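Local coordinates for protein translation initiation factor eIF2B subunit gamma (Schizosaccharomyces pombe, PDB 5B04) that forms the gamma subunit of eIF2B, the complex that catalyses exchange of GDP for GTP on the gamma subunit of the initiation factor eIF2, at residues 176-181 with 332-337. The protein carries 3 engineered substitutions. Residues are numbered along the deposited sequence; the frame is centred on the assembly and turned at random.
Sequences PVLKYE and LNKCIA
The CA atoms of Tyr180 and Lys334 come closest across the segments, 6.4 Å apart, where the loop leaving strand 170-176 passes the short helix 332-338; no hydrogen bond joins the segments, and the contact rests on side-chain packing, partly against the loop backbone, and one salt bridge. Lys334 contributes the largest share, 94 of the 220 Å² buried. Its CG stands anti to the backbone N (chi1 -152°), the CB having left the helix toward the loop, and CG comes 4.2 Å from CA of Tyr180. Bends at chi2 and chi4 then carry the ammonium to Glu181, and the two side chains cross at about a right angle. The salt bridge runs from Lys334 NZ to Glu181 OE1 over 3.3 Å. Nearer the start of the loop segment, Leu178 CD2 sits 4.1 Å from Cys335 SG and 4.2 Å from Lys334 CB, so one methyl meets two successive helix residues. Cutting Lys334 back to an alanine would probably leave the Glu181 carboxylate without this charged mate and open a gap beside Tyr180 CA. Away from the loop, Asn333 and Ile336 touch Ile395 in the left-handed beta-helix domain, while the loop belongs to the nucleotidyltransferase-like domain. The helix is thus packed between the two domains, and charge and apolar packing alone probably hold the loop against it in this small surface contact.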
ATOM      1  N   PRO E 176     -55.938  17.277   7.779  1.00 80.30           N
ATOM      2  CA  PRO E 176     -56.813  16.812   8.860  1.00 68.32           C
ATOM      3  C   PRO E 176     -57.920  17.817   9.157  1.00 80.57           C
ATOM      4  O   PRO E 176     -57.647  19.012   9.264  1.00 86.68           O
ATOM      5  CB  PRO E 176     -55.861  16.681  10.054  1.00 79.48           C
ATOM      6  CG  PRO E 176     -54.515  16.502   9.448  1.00 79.46           C
ATOM      7  CD  PRO E 176     -54.524  17.320   8.195  1.00 80.29           C
ATOM      8  N   VAL E 177     -59.154  17.337   9.279  1.00 78.49           N
ATOM      9  CA  VAL E 177     -60.285  18.211   9.560  1.00 84.38           C
ATOM     10  C   VAL E 177     -60.171  18.799  10.964  1.00 82.89           C
ATOM     11  O   VAL E 177     -59.605  18.174  11.861  1.00 78.62           O
ATOM     12  CB  VAL E 177     -61.629  17.464   9.429  1.00 63.76           C
ATOM     13  CG1 VAL E 177     -62.770  18.450   9.223  1.00 96.50           C
ATOM     14  CG2 VAL E 177     -61.579  16.482   8.276  1.00 75.45           C
ATOM     15  N   LEU E 178     -60.697  20.006  11.143  1.00 79.69           N
ATOM     16  CA  LEU E 178     -60.757  20.625  12.462  1.00 89.92           C
ATOM     17  C   LEU E 178     -61.643  19.790  13.378  1.00 89.58           C
ATOM     18  O   LEU E 178     -62.572  19.129  12.915  1.00104.61           O
ATOM     19  CB  LEU E 178     -61.281  22.061  12.373  1.00 90.61           C
ATOM     20  CG  LEU E 178     -60.285  23.174  12.033  1.00 52.80           C
ATOM     21  CD1 LEU E 178     -59.651  22.972  10.668  1.00 72.39           C
ATOM     22  CD2 LEU E 178     -60.959  24.534  12.110  1.00 70.17           C
ATOM     23  N   LYS E 179     -61.291  19.830  14.652  1.00 76.45           N
ATOM     24  CA  LYS E 179     -61.978  19.097  15.680  1.00107.62           C
ATOM     25  C   LYS E 179     -62.975  19.924  16.481  1.00115.51           C
ATOM     26  O   LYS E 179     -63.632  19.402  17.367  1.00129.56           O
ATOM     27  CB  LYS E 179     -60.962  18.450  16.605  1.00109.37           C
ATOM     28  CG  LYS E 179     -59.971  17.564  15.874  1.00 95.11           C
ATOM     29  CD  LYS E 179     -59.734  16.254  16.601  1.00105.80           C
ATOM     30  CE  LYS E 179     -60.791  15.226  16.243  1.00104.26           C
ATOM     31  NZ  LYS E 179     -60.326  14.343  15.145  1.00 89.41           N
ATOM     32  N   TYR E 180     -63.106  21.203  16.178  1.00102.50           N
ATOM     33  CA  TYR E 180     -64.171  21.985  16.779  1.00101.39           C
ATOM     34  C   TYR E 180     -64.189  21.877  18.295  1.00106.26           C
ATOM     35  O   TYR E 180     -65.216  21.602  18.899  1.00113.83           O
ATOM     36  CB  TYR E 180     -65.517  21.560  16.218  1.00104.88           C
ATOM     37  CG  TYR E 180     -65.585  21.478  14.732  1.00 90.52           C
ATOM     38  CD1 TYR E 180     -65.164  22.515  13.944  1.00 95.61           C
ATOM     39  CD2 TYR E 180     -66.097  20.367  14.119  1.00101.37           C
ATOM     40  CE1 TYR E 180     -65.231  22.440  12.577  1.00 98.37           C
ATOM     41  CE2 TYR E 180     -66.168  20.282  12.754  1.00123.76           C
ATOM     42  CZ  TYR E 180     -65.730  21.324  11.992  1.00107.53           C
ATOM     43  OH  TYR E 180     -65.813  21.236  10.637  1.00 92.23           O
ATOM     44  N   GLU E 181     -63.045  22.075  18.920  1.00112.93           N
ATOM     45  CA  GLU E 181     -62.957  21.876  20.350  1.00122.26           C
ATOM     46  C   GLU E 181     -63.880  22.800  21.154  1.00129.41           C
ATOM     47  O   GLU E 181     -64.463  22.357  22.128  1.00131.96           O
ATOM     48  CB  GLU E 181     -61.505  21.887  20.817  1.00131.40           C
ATOM     49  CG  GLU E 181     -61.304  22.282  22.266  1.00137.79           C
ATOM     50  CD  GLU E 181     -61.156  23.774  22.406  1.00154.17           C
ATOM     51  OE1 GLU E 181     -61.675  24.482  21.534  1.00155.85           O
ATOM     52  OE2 GLU E 181     -60.509  24.237  23.367  1.00160.44           O
ATOM     53  N   LEU E 332     -65.197  29.479  11.137  1.00 92.28           N
ATOM     54  CA  LEU E 332     -64.701  30.821  11.266  1.00 66.23           C
ATOM     55  C   LEU E 332     -64.597  31.058  12.734  1.00 79.94           C
ATOM     56  O   LEU E 332     -63.690  31.722  13.187  1.00 74.03           O
ATOM     57  CB  LEU E 332     -65.678  31.813  10.645  1.00 75.81           C
ATOM     58  CG  LEU E 332     -65.283  33.290  10.585  1.00 84.98           C
ATOM     59  CD1 LEU E 332     -65.151  33.742   9.154  1.00 81.31           C
ATOM     60  CD2 LEU E 332     -66.265  34.194  11.293  1.00 69.96           C
ATOM     61  N   ASN E 333     -65.537  30.513  13.483  1.00 82.35           N
ATOM     62  CA  ASN E 333     -65.454  30.661  14.929  1.00 85.45           C
ATOM     63  C   ASN E 333     -64.196  30.010  15.492  1.00 82.38           C
ATOM     64  O   ASN E 333     -63.548  30.550  16.390  1.00 87.90           O
ATOM     65  CB  ASN E 333     -66.690  30.065  15.604  1.00 76.51           C
ATOM     66  CG  ASN E 333     -66.634  30.169  17.116  1.00 72.24           C
ATOM     67  OD1 ASN E 333     -66.159  29.259  17.796  1.00 59.82           O
ATOM     68  ND2 ASN E 333     -67.117  31.284  17.650  1.00 62.42           N
ATOM     69  N   LYS E 334     -63.852  28.851  14.940  1.00 80.10           N
ATOM     70  CA  LYS E 334     -62.741  28.061  15.450  1.00 88.70           C
ATOM     71  C   LYS E 334     -61.403  28.492  14.856  1.00 81.86           C
ATOM     72  O   LYS E 334     -60.400  28.568  15.566  1.00 82.01           O
ATOM     73  CB  LYS E 334     -62.981  26.576  15.179  1.00 81.02           C
ATOM     74  CG  LYS E 334     -62.294  25.707  16.195  1.00 87.97           C
ATOM     75  CD  LYS E 334     -62.917  25.955  17.555  1.00 96.43           C
ATOM     76  CE  LYS E 334     -61.927  25.703  18.660  1.00115.51           C
ATOM     77  NZ  LYS E 334     -60.974  24.622  18.309  1.00118.91           N
ATOM     78  N   CYS E 335     -61.395  28.766  13.555  1.00 77.72           N
ATOM     79  CA  CYS E 335     -60.198  29.252  12.875  1.00 71.79           C
ATOM     80  C   CYS E 335     -59.736  30.564  13.492  1.00 70.95           C
ATOM     81  O   CYS E 335     -58.541  30.779  13.696  1.00 76.10           O
ATOM     82  CB  CYS E 335     -60.461  29.435  11.378  1.00 71.67           C
ATOM     83  SG  CYS E 335     -59.944  28.045  10.345  1.00 89.95           S
ATOM     84  N   ILE E 336     -60.695  31.435  13.784  1.00 70.13           N
ATOM     85  CA  ILE E 336     -60.420  32.692  14.467  1.00 60.55           C
ATOM     86  C   ILE E 336     -59.812  32.418  15.837  1.00 65.52           C
ATOM     87  O   ILE E 336     -58.832  33.052  16.233  1.00 62.21           O
ATOM     88  CB  ILE E 336     -61.699  33.540  14.616  1.00 68.88           C
ATOM     89  CG1 ILE E 336     -62.127  34.074  13.250  1.00 57.77           C
ATOM     90  CG2 ILE E 336     -61.482  34.683  15.583  1.00 70.28           C
ATOM     91  CD1 ILE E 336     -63.354  34.949  13.271  1.00 73.43           C
ATOM     92  N   ALA E 337     -60.392  31.458  16.551  1.00 79.98           N
ATOM     93  CA  ALA E 337     -59.864  31.041  17.842  1.00 78.87           C
ATOM     94  C   ALA E 337     -58.495  30.390  17.676  1.00 69.83           C
ATOM     95  O   ALA E 337     -57.617  30.539  18.525  1.00 76.22           O
ATOM     96  CB  ALA E 337     -60.828  30.086  18.528  1.00 71.79           C
TER